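Local structure of diaminopimelate decarboxylase (Methanocaldococcus jannaschii, 1TWI) at residues K52-E57 with A270-M275; I242-L247 with M284-L289; L251-Y256 with V296-Y301. The protein catalyses the pyridoxal 5'-phosphate-dependent decarboxylation of meso-diaminopimelate to L-lysine, the last step of lysine biosynthesis by the diaminopimelate pathway, working as a homodimer. One frame throughout, in Å; residues are numbered along the deposited sequence.

Overall arrangement
Contacts 1 and 2 belong to one side of the TIM-barrel domain, their centres 11 Å apart: contact 2 pairs two neighbouring barrel strands, and contact 1 packs the helix that connects those strands against helix 37-58 outside them. They touch directly, Trp54 NE1 lying 2.8 Å from Pro285 O and Ile271 CG2 3.5 Å from Leu247 CD1. Contact 3 is set apart, its centre 25 Å from that of contact 1 and 26 Å from that of contact 2, but its segments follow the same two strands in sequence. The side chains of Asn246 in contact 2 and Ile253 in contact 3 are each about 7 Å from bound pyridoxal 5'-phosphate; contact 1 is remote from it.

Contact 1 of 3, residues K52-E57 with A270-M275; sequences KRWEEE and AIINTM
Arg53 reaches from helix 37-58 across Ile272 to Asn273 on helix 264-276. Its CB passes 4.1 Å from Ile272 CD1, and CG, anti to the backbone N (chi1 173°), starts an extended chain that carries CD and NE along the CG2 methyl of Ile272. That methyl sits over the centre of one guanidinium face, 3.6 Å from Arg53 CZ. At the edge of the group, Arg53 NH2 gives a fairly straight hydrogen bond of 2.9 Å to Asn273 OD1, while NH1 adds a weak one to the same oxygen; guanidinium and amide planes are turned 53° apart. NE is taken by Glu57 OE2 at 2.9 Å in a salt bridge one turn along its own helix. Polar partners at the edge and a methyl over a face thus fix the rotation of the arginine head.

On the buried side, the Trp54 ring meets Ile272 CG1 with its CE3, and its CH2 lies 3.8 Å from Met275 CE. Met275 SD stands obliquely to the six-membered ring, 4.5 Å from its centroid, a Met-aromatic contact. Trp54 NE1 is hydrogen-bonded to Pro285 O, just before strand 286-289, and the ring also rests on Leu287. The short helical segments run 28° from parallel with axes 10.5 Å apart, packing typical of neighbouring helices on the outer layer of a TIM barrel.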
ATOM      1  N   LYS A  52      23.120  -8.163  26.781  1.00 20.33           N
ATOM      2  CA  LYS A  52      24.389  -7.629  27.292  1.00 19.26           C
ATOM      3  C   LYS A  52      25.354  -8.753  27.669  1.00 18.23           C
ATOM      4  O   LYS A  52      26.554  -8.555  27.768  1.00 16.58           O
ATOM      5  CB  LYS A  52      24.144  -6.722  28.506  1.00 23.23           C
ATOM      6  CG  LYS A  52      23.524  -7.443  29.678  1.00 26.48           C
ATOM      7  CD  LYS A  52      23.422  -6.459  30.838  1.00 30.95           C
ATOM      8  CE  LYS A  52      22.477  -6.915  31.923  1.00 33.36           C
ATOM      9  NZ  LYS A  52      22.114  -5.691  32.763  1.00 34.38           N
ATOM     10  N   ARG A  53      24.815  -9.924  27.915  1.00 17.25           N
ATOM     11  CA  ARG A  53      25.648 -11.060  28.194  1.00 17.97           C
ATOM     12  C   ARG A  53      26.700 -11.264  27.054  1.00 17.34           C
ATOM     13  O   ARG A  53      27.829 -11.721  27.290  1.00 17.56           O
ATOM     14  CB  ARG A  53      24.756 -12.303  28.294  1.00 20.19           C
ATOM     15  CG  ARG A  53      25.509 -13.577  28.407  1.00 21.04           C
ATOM     16  CD  ARG A  53      24.585 -14.766  28.559  1.00 24.85           C
ATOM     17  NE  ARG A  53      25.356 -16.009  28.503  1.00 24.97           N
ATOM     18  CZ  ARG A  53      24.849 -17.148  28.062  1.00 27.10           C
ATOM     19  NH1 ARG A  53      23.584 -17.183  27.658  1.00 28.41           N
ATOM     20  NH2 ARG A  53      25.601 -18.229  27.984  1.00 26.43           N
ATOM     21  N   TRP A  54      26.321 -10.980  25.808  1.00 15.92           N
ATOM     22  CA  TRP A  54      27.279 -11.165  24.700  1.00 15.99           C
ATOM     23  C   TRP A  54      28.565 -10.383  24.959  1.00 17.43           C
ATOM     24  O   TRP A  54      29.676 -10.936  24.916  1.00 18.21           O
ATOM     25  CB  TRP A  54      26.689 -10.698  23.344  1.00 14.11           C
ATOM     26  CG  TRP A  54      27.629 -11.050  22.236  1.00 13.00           C
ATOM     27  CD1 TRP A  54      28.354 -10.192  21.419  1.00 14.45           C
ATOM     28  CD2 TRP A  54      27.934 -12.362  21.805  1.00 13.66           C
ATOM     29  NE1 TRP A  54      29.086 -10.933  20.491  1.00 13.59           N
ATOM     30  CE2 TRP A  54      28.830 -12.264  20.722  1.00 12.76           C
ATOM     31  CE3 TRP A  54      27.521 -13.645  22.238  1.00 14.24           C
ATOM     32  CZ2 TRP A  54      29.328 -13.396  20.060  1.00 14.71           C
ATOM     33  CZ3 TRP A  54      28.019 -14.760  21.582  1.00 12.45           C
ATOM     34  CH2 TRP A  54      28.905 -14.635  20.509  1.00 14.26           C
ATOM     35  N   GLU A  55      28.426  -9.089  25.229  1.00 19.43           N
ATOM     36  CA  GLU A  55      29.600  -8.229  25.493  1.00 21.12           C
ATOM     37  C   GLU A  55      30.302  -8.668  26.767  1.00 20.18           C
ATOM     38  O   GLU A  55      31.516  -8.654  26.828  1.00 20.51           O
ATOM     39  CB  GLU A  55      29.194  -6.734  25.645  1.00 24.00           C
ATOM     40  CG  GLU A  55      30.189  -5.815  26.497  1.00 33.56           C
ATOM     41  CD  GLU A  55      29.569  -5.101  27.803  1.00 37.72           C
ATOM     42  OE1 GLU A  55      30.048  -5.355  28.957  1.00 38.64           O
ATOM     43  OE2 GLU A  55      28.619  -4.280  27.687  1.00 39.05           O
ATOM     44  N   GLU A  56      29.527  -9.052  27.777  1.00 19.99           N
ATOM     45  CA  GLU A  56      30.091  -9.476  29.057  1.00 20.72           C
ATOM     46  C   GLU A  56      30.976 -10.688  28.925  1.00 20.46           C
ATOM     47  O   GLU A  56      32.047 -10.765  29.525  1.00 19.52           O
ATOM     48  CB  GLU A  56      28.974  -9.822  30.051  1.00 22.13           C
ATOM     49  CG  GLU A  56      28.148  -8.621  30.475  1.00 25.48           C
ATOM     50  CD  GLU A  56      26.925  -8.985  31.284  1.00 26.99           C
ATOM     51  OE1 GLU A  56      26.583 -10.200  31.385  1.00 27.86           O
ATOM     52  OE2 GLU A  56      26.295  -8.030  31.809  1.00 29.38           O
ATOM     53  N   GLU A  57      30.522 -11.660  28.154  1.00 20.01           N
ATOM     54  CA  GLU A  57      31.292 -12.884  28.032  1.00 21.12           C
ATOM     55  C   GLU A  57      32.337 -12.981  26.945  1.00 20.60           C
ATOM     56  O   GLU A  57      33.267 -13.761  27.098  1.00 19.03           O
ATOM     57  CB  GLU A  57      30.338 -14.069  27.905  1.00 25.15           C
ATOM     58  CG  GLU A  57      29.957 -14.696  29.285  1.00 31.69           C
ATOM     59  CD  GLU A  57      28.964 -15.820  29.126  1.00 35.98           C
ATOM     60  OE1 GLU A  57      29.218 -16.675  28.250  1.00 38.39           O
ATOM     61  OE2 GLU A  57      27.929 -15.862  29.857  1.00 39.56           O
ATOM     62  N   ALA A 270      18.769 -18.419  23.208  1.00 17.09           N
ATOM     63  CA  ALA A 270      18.929 -19.242  22.020  1.00 18.01           C
ATOM     64  C   ALA A 270      20.135 -18.883  21.129  1.00 17.23           C
ATOM     65  O   ALA A 270      20.969 -19.752  20.736  1.00 17.12           O
ATOM     66  CB  ALA A 270      17.615 -19.204  21.205  1.00 17.98           C
ATOM     67  N   ILE A 271      20.246 -17.605  20.783  1.00 14.33           N
ATOM     68  CA  ILE A 271      21.366 -17.180  19.943  1.00 13.68           C
ATOM     69  C   ILE A 271      22.726 -17.322  20.623  1.00 13.50           C
ATOM     70  O   ILE A 271      23.670 -17.897  20.062  1.00 13.66           O
ATOM     71  CB  ILE A 271      21.183 -15.686  19.463  1.00 11.77           C
ATOM     72  CG1 ILE A 271      20.018 -15.621  18.460  1.00 11.88           C
ATOM     73  CG2 ILE A 271      22.495 -15.176  18.819  1.00 10.59           C
ATOM     74  CD1 ILE A 271      19.672 -14.221  17.979  1.00  9.23           C
ATOM     75  N   ILE A 272      22.824 -16.801  21.843  1.00 14.04           N
ATOM     76  CA  ILE A 272      24.098 -16.781  22.527  1.00 15.08           C
ATOM     77  C   ILE A 272      24.629 -18.178  22.855  1.00 16.24           C
ATOM     78  O   ILE A 272      25.808 -18.474  22.582  1.00 16.79           O
ATOM     79  CB  ILE A 272      24.004 -15.863  23.797  1.00 15.57           C
ATOM     80  CG1 ILE A 272      23.782 -14.416  23.371  1.00 14.48           C
ATOM     81  CG2 ILE A 272      25.285 -15.974  24.662  1.00 15.99           C
ATOM     82  CD1 ILE A 272      23.471 -13.489  24.592  1.00 15.80           C
ATOM     83  N   ASN A 273      23.778 -19.039  23.387  1.00 17.49           N
ATOM     84  CA  ASN A 273      24.230 -20.402  23.688  1.00 19.17           C
ATOM     85  C   ASN A 273      24.580 -21.132  22.377  1.00 17.85           C
ATOM     86  O   ASN A 273      25.450 -21.988  22.352  1.00 17.67           O
ATOM     87  CB  ASN A 273      23.169 -21.166  24.523  1.00 22.13           C
ATOM     88  CG  ASN A 273      23.038 -20.570  25.971  1.00 25.90           C
ATOM     89  OD1 ASN A 273      24.063 -20.336  26.653  1.00 30.46           O
ATOM     90  ND2 ASN A 273      21.797 -20.307  26.421  1.00 26.40           N
ATOM     91  N   THR A 274      23.941 -20.778  21.263  1.00 16.27           N
ATOM     92  CA  THR A 274      24.293 -21.466  20.039  1.00 13.55           C
ATOM     93  C   THR A 274      25.643 -20.962  19.556  1.00 14.17           C
ATOM     94  O   THR A 274      26.534 -21.778  19.255  1.00 14.26           O
ATOM     95  CB  THR A 274      23.261 -21.289  18.919  1.00 13.35           C
ATOM     96  OG1 THR A 274      22.066 -21.973  19.280  1.00 14.66           O
ATOM     97  CG2 THR A 274      23.781 -21.930  17.603  1.00 13.28           C
ATOM     98  N   MET A 275      25.829 -19.639  19.463  1.00 13.67           N
ATOM     99  CA  MET A 275      27.113 -19.116  18.980  1.00 13.32           C
ATOM    100  C   MET A 275      28.317 -19.534  19.846  1.00 15.06           C
ATOM    101  O   MET A 275      29.404 -19.767  19.308  1.00 12.70           O
ATOM    102  CB  MET A 275      27.104 -17.569  18.891  1.00 15.09           C
ATOM    103  CG  MET A 275      26.106 -17.039  17.824  1.00 16.83           C
ATOM    104  SD  MET A 275      26.009 -15.273  17.861  1.00 21.36           S
ATOM    105  CE  MET A 275      27.565 -14.962  16.980  1.00 20.51           C
TER

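Contact 2 of 3, residues I242-L247 with M284-L289; sequences IEDVNL and MPNLIL
Val245 and Pro285 make the tightest apolar touch, Val245 CG2 pressing to 3.4 Å from Pro285 CG, shorter than usual van der Waals contact. Beside it the strands join in parallel register: Val245 N donates to Asn286 O, Ile288 N to Val245 O, and Leu247 N to Ile288 O at 2.8 Å. On the Val245 side, the side chains of Leu247 and Leu287 cross at about a right angle and touch through their CD1 methyls, with Ile271 and Met275 of helix 264-276 packed outside.

The other face is more polar. Asn246 extends CG away from its own backbone N (chi1 176°), which lays the amide along Ile288, Asn246 ND2 3.5 Å from Ile288 CG2; ND2 is hydrogen-bonded to Glu290 and OD1 to Gly248 N. Asn286 ND2 donates to Asp244 OD1 at 3.0 Å, carboxylate and amide planes 61° apart; Arg129 holds Asp244 OD2 in a salt bridge, and Glu61 N binds Asn286 OD1. The loose side is Glu243: exposed, its CB directed away and 4.7 Å from Asn286 ND2, though its backbone O accepts from Asn286 N. With helix 264-276 the strands form a TIM-barrel beta-alpha-beta unit; their C-terminal ends run on to Gly250 and Glu290, which bind the cofactor.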
ATOM      1  N   ILE A 242      35.952 -13.603  10.252  1.00 17.32           N
ATOM      2  CA  ILE A 242      34.748 -12.755  10.256  1.00 16.15           C
ATOM      3  C   ILE A 242      34.636 -11.857  11.516  1.00 15.66           C
ATOM      4  O   ILE A 242      34.537 -12.354  12.624  1.00 14.12           O
ATOM      5  CB  ILE A 242      33.519 -13.699  10.135  1.00 15.55           C
ATOM      6  CG1 ILE A 242      33.536 -14.367   8.759  1.00 13.06           C
ATOM      7  CG2 ILE A 242      32.182 -12.902  10.318  1.00 14.88           C
ATOM      8  CD1 ILE A 242      33.410 -13.266   7.600  1.00 16.33           C
ATOM      9  N   GLU A 243      34.603 -10.535  11.348  1.00 16.13           N
ATOM     10  CA  GLU A 243      34.525  -9.623  12.498  1.00 15.81           C
ATOM     11  C   GLU A 243      33.143  -9.435  13.096  1.00 14.94           C
ATOM     12  O   GLU A 243      32.998  -9.252  14.327  1.00 13.82           O
ATOM     13  CB  GLU A 243      35.088  -8.234  12.095  1.00 20.00           C
ATOM     14  CG  GLU A 243      36.582  -8.335  11.759  1.00 29.16           C
ATOM     15  CD  GLU A 243      37.153  -7.130  11.047  1.00 34.05           C
ATOM     16  OE1 GLU A 243      36.592  -6.010  11.218  1.00 37.35           O
ATOM     17  OE2 GLU A 243      38.184  -7.303  10.315  1.00 38.74           O
ATOM     18  N   ASP A 244      32.126  -9.500  12.234  1.00 13.02           N
ATOM     19  CA  ASP A 244      30.729  -9.259  12.599  1.00 12.85           C
ATOM     20  C   ASP A 244      29.809 -10.357  12.112  1.00 10.87           C
ATOM     21  O   ASP A 244      29.919 -10.771  10.961  1.00 12.70           O
ATOM     22  CB  ASP A 244      30.116  -8.021  11.878  1.00 14.03           C
ATOM     23  CG  ASP A 244      30.728  -6.676  12.273  1.00 18.91           C
ATOM     24  OD1 ASP A 244      31.385  -6.592  13.326  1.00 17.01           O
ATOM     25  OD2 ASP A 244      30.505  -5.672  11.516  1.00 18.39           O
ATOM     26  N   VAL A 245      28.893 -10.795  12.963  1.00 10.15           N
ATOM     27  CA  VAL A 245      27.833 -11.716  12.554  1.00 10.88           C
ATOM     28  C   VAL A 245      26.541 -10.934  12.845  1.00 10.91           C
ATOM     29  O   VAL A 245      26.284 -10.491  13.962  1.00 10.26           O
ATOM     30  CB  VAL A 245      27.866 -13.047  13.332  1.00 10.53           C
ATOM     31  CG1 VAL A 245      26.550 -13.811  13.087  1.00  8.37           C
ATOM     32  CG2 VAL A 245      29.043 -13.897  12.797  1.00  9.80           C
ATOM     33  N   ASN A 246      25.738 -10.728  11.807  1.00 13.01           N
ATOM     34  CA  ASN A 246      24.493  -9.951  11.947  1.00 11.97           C
ATOM     35  C   ASN A 246      23.394 -10.945  11.647  1.00 11.66           C
ATOM     36  O   ASN A 246      23.344 -11.499  10.535  1.00 10.66           O
ATOM     37  CB  ASN A 246      24.547  -8.786  10.927  1.00 11.95           C
ATOM     38  CG  ASN A 246      23.271  -7.937  10.894  1.00 10.30           C
ATOM     39  OD1 ASN A 246      22.186  -8.369  11.326  1.00 11.42           O
ATOM     40  ND2 ASN A 246      23.396  -6.715  10.332  1.00  9.77           N
ATOM     41  N   LEU A 247      22.540 -11.222  12.643  1.00  9.89           N
ATOM     42  CA  LEU A 247      21.509 -12.221  12.426  1.00 10.93           C
ATOM     43  C   LEU A 247      20.149 -11.685  12.017  1.00 10.64           C
ATOM     44  O   LEU A 247      19.152 -12.417  12.010  1.00 11.12           O
ATOM     45  CB  LEU A 247      21.410 -13.152  13.665  1.00 10.15           C
ATOM     46  CG  LEU A 247      22.746 -13.917  13.935  1.00 13.62           C
ATOM     47  CD1 LEU A 247      22.705 -14.597  15.353  1.00  6.59           C
ATOM     48  CD2 LEU A 247      22.987 -15.001  12.862  1.00 11.72           C
ATOM     49  N   MET A 284      34.973 -15.379  18.625  1.00 16.56           N
ATOM     50  CA  MET A 284      33.634 -14.864  18.703  1.00 15.59           C
ATOM     51  C   MET A 284      33.587 -13.470  18.100  1.00 14.78           C
ATOM     52  O   MET A 284      34.427 -12.629  18.385  1.00 14.89           O
ATOM     53  CB  MET A 284      33.121 -14.865  20.137  1.00 14.88           C
ATOM     54  CG  MET A 284      32.933 -16.298  20.657  1.00 11.34           C
ATOM     55  SD  MET A 284      31.569 -17.215  19.927  1.00 16.68           S
ATOM     56  CE  MET A 284      32.373 -17.999  18.542  1.00 15.21           C
ATOM     57  N   PRO A 285      32.562 -13.211  17.259  1.00 14.60           N
ATOM     58  CA  PRO A 285      32.436 -11.896  16.602  1.00 13.37           C
ATOM     59  C   PRO A 285      31.581 -10.851  17.340  1.00 13.98           C
ATOM     60  O   PRO A 285      30.981 -11.143  18.396  1.00 11.91           O
ATOM     61  CB  PRO A 285      31.791 -12.257  15.265  1.00 12.38           C
ATOM     62  CG  PRO A 285      30.737 -13.348  15.730  1.00 14.05           C
ATOM     63  CD  PRO A 285      31.583 -14.197  16.736  1.00 11.96           C
ATOM     64  N   ASN A 286      31.554  -9.627  16.798  1.00 12.04           N
ATOM     65  CA  ASN A 286      30.588  -8.657  17.321  1.00 14.47           C
ATOM     66  C   ASN A 286      29.259  -9.225  16.853  1.00 12.82           C
ATOM     67  O   ASN A 286      29.203  -9.871  15.817  1.00 13.28           O
ATOM     68  CB  ASN A 286      30.799  -7.289  16.700  1.00 13.84           C
ATOM     69  CG  ASN A 286      32.164  -6.771  16.976  1.00 15.50           C
ATOM     70  OD1 ASN A 286      32.546  -6.618  18.150  1.00 16.52           O
ATOM     71  ND2 ASN A 286      32.932  -6.521  15.917  1.00 14.30           N
ATOM     72  N   LEU A 287      28.187  -8.993  17.609  1.00 12.20           N
ATOM     73  CA  LEU A 287      26.901  -9.531  17.245  1.00 12.08           C
ATOM     74  C   LEU A 287      25.945  -8.385  16.907  1.00 12.89           C
ATOM     75  O   LEU A 287      25.870  -7.407  17.660  1.00 14.26           O
ATOM     76  CB  LEU A 287      26.311 -10.351  18.449  1.00 11.99           C
ATOM     77  CG  LEU A 287      24.841 -10.815  18.335  1.00 11.99           C
ATOM     78  CD1 LEU A 287      24.659 -11.699  17.106  1.00 11.82           C
ATOM     79  CD2 LEU A 287      24.375 -11.610  19.614  1.00 13.58           C
ATOM     80  N   ILE A 288      25.242  -8.469  15.775  1.00 11.98           N
ATOM     81  CA  ILE A 288      24.296  -7.405  15.410  1.00 10.61           C
ATOM     82  C   ILE A 288      22.938  -8.033  15.149  1.00 10.90           C
ATOM     83  O   ILE A 288      22.875  -9.127  14.535  1.00 10.68           O
ATOM     84  CB  ILE A 288      24.716  -6.718  14.070  1.00 11.22           C
ATOM     85  CG1 ILE A 288      26.126  -6.130  14.221  1.00 12.97           C
ATOM     86  CG2 ILE A 288      23.717  -5.629  13.683  1.00  9.93           C
ATOM     87  CD1 ILE A 288      26.806  -5.679  12.855  1.00 12.55           C
ATOM     88  N   LEU A 289      21.861  -7.385  15.612  1.00  9.56           N
ATOM     89  CA  LEU A 289      20.505  -7.854  15.310  1.00 10.14           C
ATOM     90  C   LEU A 289      19.818  -6.666  14.640  1.00  9.62           C
ATOM     91  O   LEU A 289      20.217  -5.520  14.856  1.00  9.98           O
ATOM     92  CB  LEU A 289      19.705  -8.244  16.584  1.00 11.29           C
ATOM     93  CG  LEU A 289      20.323  -9.368  17.437  1.00 13.80           C
ATOM     94  CD1 LEU A 289      19.315  -9.816  18.559  1.00 12.34           C
ATOM     95  CD2 LEU A 289      20.645 -10.539  16.532  1.00 15.18           C
TER

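Contact 3 of 3, residues L251-Y256 with V296-Y301; sequences LGIPYY and VATAGY
Ile253 and Ala297 form the centre of an entirely apolar meeting between the two segments, with Ile253 CG1 3.9 Å from Ala297 CB. CG1 sits between the backbone N and carbonyl carbon (chi1 68°), and from there CD1 continues beside the same methyl and reaches Thr298 CG2 at 4.1 Å, the two side chains sliding past each other in opposite directions. Pro254 adds its ring carbon CD, also 4.1 Å from Thr298 CG2, crossing the threonine at about a right angle. No hydrogen bond joins the segments, and only small side-chain surfaces meet.

Aromatic packing centres on Tyr255. Within 251-256, Ile253 CD1 makes a CH-pi contact with its ring, 3.4 Å above the plane and over the centre of one face, so one methyl group serves both tyrosine and Thr298. The ring also meets Arg329 in a cation-pi contact and His337 edge-to-face.

The polar bonds of the side chains go to partners beyond the two segments: Tyr255 OH is hydrogen-bonded to Arg293 NH1, and Thr298 OG1 to Asn43 ND2 on helix 37-58. Within the loop, Pro254 is the centre of an inverse gamma turn, closed by a weak bond of 2.9 Å from Tyr255 N to Ile253 O.

Arg293 and Arg329 both line the pocket holding the product lysine, which is consistent with a second-shell place for Tyr255. The contact thus packs a loop after TIM-barrel strand 244-246 against the passage into strand 300-311, beside the active site of this class-II Orn/Lys/Arg decarboxylase.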
ATOM      1  N   LEU A 251      11.883 -11.119  15.103  1.00 10.25           N
ATOM      2  CA  LEU A 251      11.141 -11.563  16.318  1.00 11.70           C
ATOM      3  C   LEU A 251       9.667 -11.075  16.257  1.00 12.38           C
ATOM      4  O   LEU A 251       9.412  -9.887  16.042  1.00 12.94           O
ATOM      5  CB  LEU A 251      11.761 -11.003  17.621  1.00 10.45           C
ATOM      6  CG  LEU A 251      11.134 -11.556  18.914  1.00 12.01           C
ATOM      7  CD1 LEU A 251      11.449 -13.092  18.972  1.00 10.54           C
ATOM      8  CD2 LEU A 251      11.816 -10.878  20.179  1.00 13.96           C
ATOM      9  N   GLY A 252       8.715 -11.986  16.469  1.00 11.89           N
ATOM     10  CA  GLY A 252       7.298 -11.645  16.404  1.00 12.63           C
ATOM     11  C   GLY A 252       6.803 -10.881  17.622  1.00 11.81           C
ATOM     12  O   GLY A 252       7.402 -10.992  18.677  1.00 11.07           O
ATOM     13  N   ILE A 253       5.744 -10.094  17.475  1.00 10.18           N
ATOM     14  CA  ILE A 253       5.228  -9.344  18.601  1.00 12.26           C
ATOM     15  C   ILE A 253       3.818  -9.896  18.925  1.00 11.56           C
ATOM     16  O   ILE A 253       3.170 -10.532  18.083  1.00 13.26           O
ATOM     17  CB  ILE A 253       5.199  -7.791  18.296  1.00 11.26           C
ATOM     18  CG1 ILE A 253       4.160  -7.470  17.217  1.00 11.63           C
ATOM     19  CG2 ILE A 253       6.605  -7.319  17.898  1.00 10.58           C
ATOM     20  CD1 ILE A 253       2.811  -6.832  17.807  1.00  9.00           C
ATOM     21  N   PRO A 254       3.321  -9.655  20.144  1.00 11.73           N
ATOM     22  CA  PRO A 254       1.992 -10.211  20.457  1.00 11.63           C
ATOM     23  C   PRO A 254       0.730  -9.509  19.894  1.00 13.72           C
ATOM     24  O   PRO A 254       0.063  -8.767  20.613  1.00 12.92           O
ATOM     25  CB  PRO A 254       2.023 -10.287  22.009  1.00 11.53           C
ATOM     26  CG  PRO A 254       2.875  -9.053  22.410  1.00 11.07           C
ATOM     27  CD  PRO A 254       3.907  -8.903  21.278  1.00  9.85           C
ATOM     28  N   TYR A 255       0.407  -9.743  18.615  1.00 11.59           N
ATOM     29  CA  TYR A 255      -0.780  -9.140  18.070  1.00 12.64           C
ATOM     30  C   TYR A 255      -1.993  -9.764  18.785  1.00 13.05           C
ATOM     31  O   TYR A 255      -2.928  -9.051  19.104  1.00 12.16           O
ATOM     32  CB  TYR A 255      -0.894  -9.398  16.570  1.00 11.64           C
ATOM     33  CG  TYR A 255       0.053  -8.530  15.780  1.00 12.94           C
ATOM     34  CD1 TYR A 255      -0.143  -7.135  15.668  1.00 11.70           C
ATOM     35  CD2 TYR A 255       1.172  -9.102  15.180  1.00 10.67           C
ATOM     36  CE1 TYR A 255       0.781  -6.325  14.947  1.00 11.51           C
ATOM     37  CE2 TYR A 255       2.116  -8.302  14.474  1.00 13.81           C
ATOM     38  CZ  TYR A 255       1.902  -6.925  14.361  1.00 12.84           C
ATOM     39  OH  TYR A 255       2.808  -6.176  13.620  1.00 14.76           O
ATOM     40  N   TYR A 256      -1.976 -11.091  18.956  1.00 14.12           N
ATOM     41  CA  TYR A 256      -2.998 -11.833  19.694  1.00 17.23           C
ATOM     42  C   TYR A 256      -2.565 -11.692  21.159  1.00 16.96           C
ATOM     43  O   TYR A 256      -1.390 -11.799  21.451  1.00 16.58           O
ATOM     44  CB  TYR A 256      -2.998 -13.314  19.277  1.00 18.30           C
ATOM     45  CG  TYR A 256      -3.837 -13.524  18.041  1.00 19.14           C
ATOM     46  CD1 TYR A 256      -5.221 -13.502  18.112  1.00 20.28           C
ATOM     47  CD2 TYR A 256      -3.234 -13.702  16.790  1.00 19.97           C
ATOM     48  CE1 TYR A 256      -5.979 -13.659  16.963  1.00 23.76           C
ATOM     49  CE2 TYR A 256      -3.989 -13.860  15.633  1.00 20.46           C
ATOM     50  CZ  TYR A 256      -5.339 -13.841  15.729  1.00 20.61           C
ATOM     51  OH  TYR A 256      -6.071 -14.036  14.594  1.00 23.08           O
ATOM     52  N   VAL A 296       9.185  -1.272  17.719  1.00 10.00           N
ATOM     53  CA  VAL A 296       8.170  -0.238  17.688  1.00  9.72           C
ATOM     54  C   VAL A 296       6.702  -0.608  17.575  1.00 10.33           C
ATOM     55  O   VAL A 296       5.856   0.221  17.875  1.00  9.71           O
ATOM     56  CB  VAL A 296       8.507   0.814  16.556  1.00 10.35           C
ATOM     57  CG1 VAL A 296       9.915   1.426  16.824  1.00  7.64           C
ATOM     58  CG2 VAL A 296       8.506   0.128  15.124  1.00  5.52           C
ATOM     59  N   ALA A 297       6.387  -1.831  17.156  1.00 10.49           N
ATOM     60  CA  ALA A 297       4.998  -2.165  16.935  1.00 10.11           C
ATOM     61  C   ALA A 297       4.073  -1.926  18.106  1.00 10.10           C
ATOM     62  O   ALA A 297       3.032  -1.286  17.938  1.00  9.10           O
ATOM     63  CB  ALA A 297       4.860  -3.682  16.479  1.00 10.15           C
ATOM     64  N   THR A 298       4.435  -2.464  19.274  1.00  9.91           N
ATOM     65  CA  THR A 298       3.556  -2.345  20.454  1.00 10.46           C
ATOM     66  C   THR A 298       3.485  -0.920  21.023  1.00 11.53           C
ATOM     67  O   THR A 298       2.710  -0.667  21.929  1.00 12.33           O
ATOM     68  CB  THR A 298       4.034  -3.292  21.610  1.00 10.38           C
ATOM     69  OG1 THR A 298       5.365  -2.976  21.957  1.00 10.17           O
ATOM     70  CG2 THR A 298       3.969  -4.756  21.168  1.00  9.13           C
ATOM     71  N   ALA A 299       4.316   0.001  20.517  1.00 10.02           N
ATOM     72  CA  ALA A 299       4.278   1.372  21.008  1.00 11.28           C
ATOM     73  C   ALA A 299       3.223   2.222  20.251  1.00 10.30           C
ATOM     74  O   ALA A 299       2.910   3.348  20.678  1.00 10.69           O
ATOM     75  CB  ALA A 299       5.684   2.047  20.838  1.00 10.72           C
ATOM     76  N   GLY A 300       2.692   1.689  19.163  1.00  9.40           N
ATOM     77  CA  GLY A 300       1.742   2.463  18.335  1.00 10.35           C
ATOM     78  C   GLY A 300       0.280   2.097  18.407  1.00 10.63           C
ATOM     79  O   GLY A 300      -0.068   0.905  18.415  1.00 12.37           O
ATOM     80  N   TYR A 301      -0.587   3.109  18.491  1.00 10.18           N
ATOM     81  CA  TYR A 301      -2.031   2.872  18.551  1.00 10.51           C
ATOM     82  C   TYR A 301      -2.633   3.792  17.519  1.00 11.59           C
ATOM     83  O   TYR A 301      -2.154   4.897  17.368  1.00 13.14           O
ATOM     84  CB  TYR A 301      -2.587   3.248  19.936  1.00  9.35           C
ATOM     85  CG  TYR A 301      -1.918   2.399  21.022  1.00 11.56           C
ATOM     86  CD1 TYR A 301      -0.651   2.738  21.484  1.00 11.28           C
ATOM     87  CD2 TYR A 301      -2.520   1.196  21.499  1.00 12.35           C
ATOM     88  CE1 TYR A 301       0.036   1.933  22.370  1.00 11.86           C
ATOM     89  CE2 TYR A 301      -1.837   0.360  22.428  1.00 11.17           C
ATOM     90  CZ  TYR A 301      -0.556   0.747  22.843  1.00 12.76           C
ATOM     91  OH  TYR A 301       0.207  -0.043  23.679  1.00 10.49           O
TER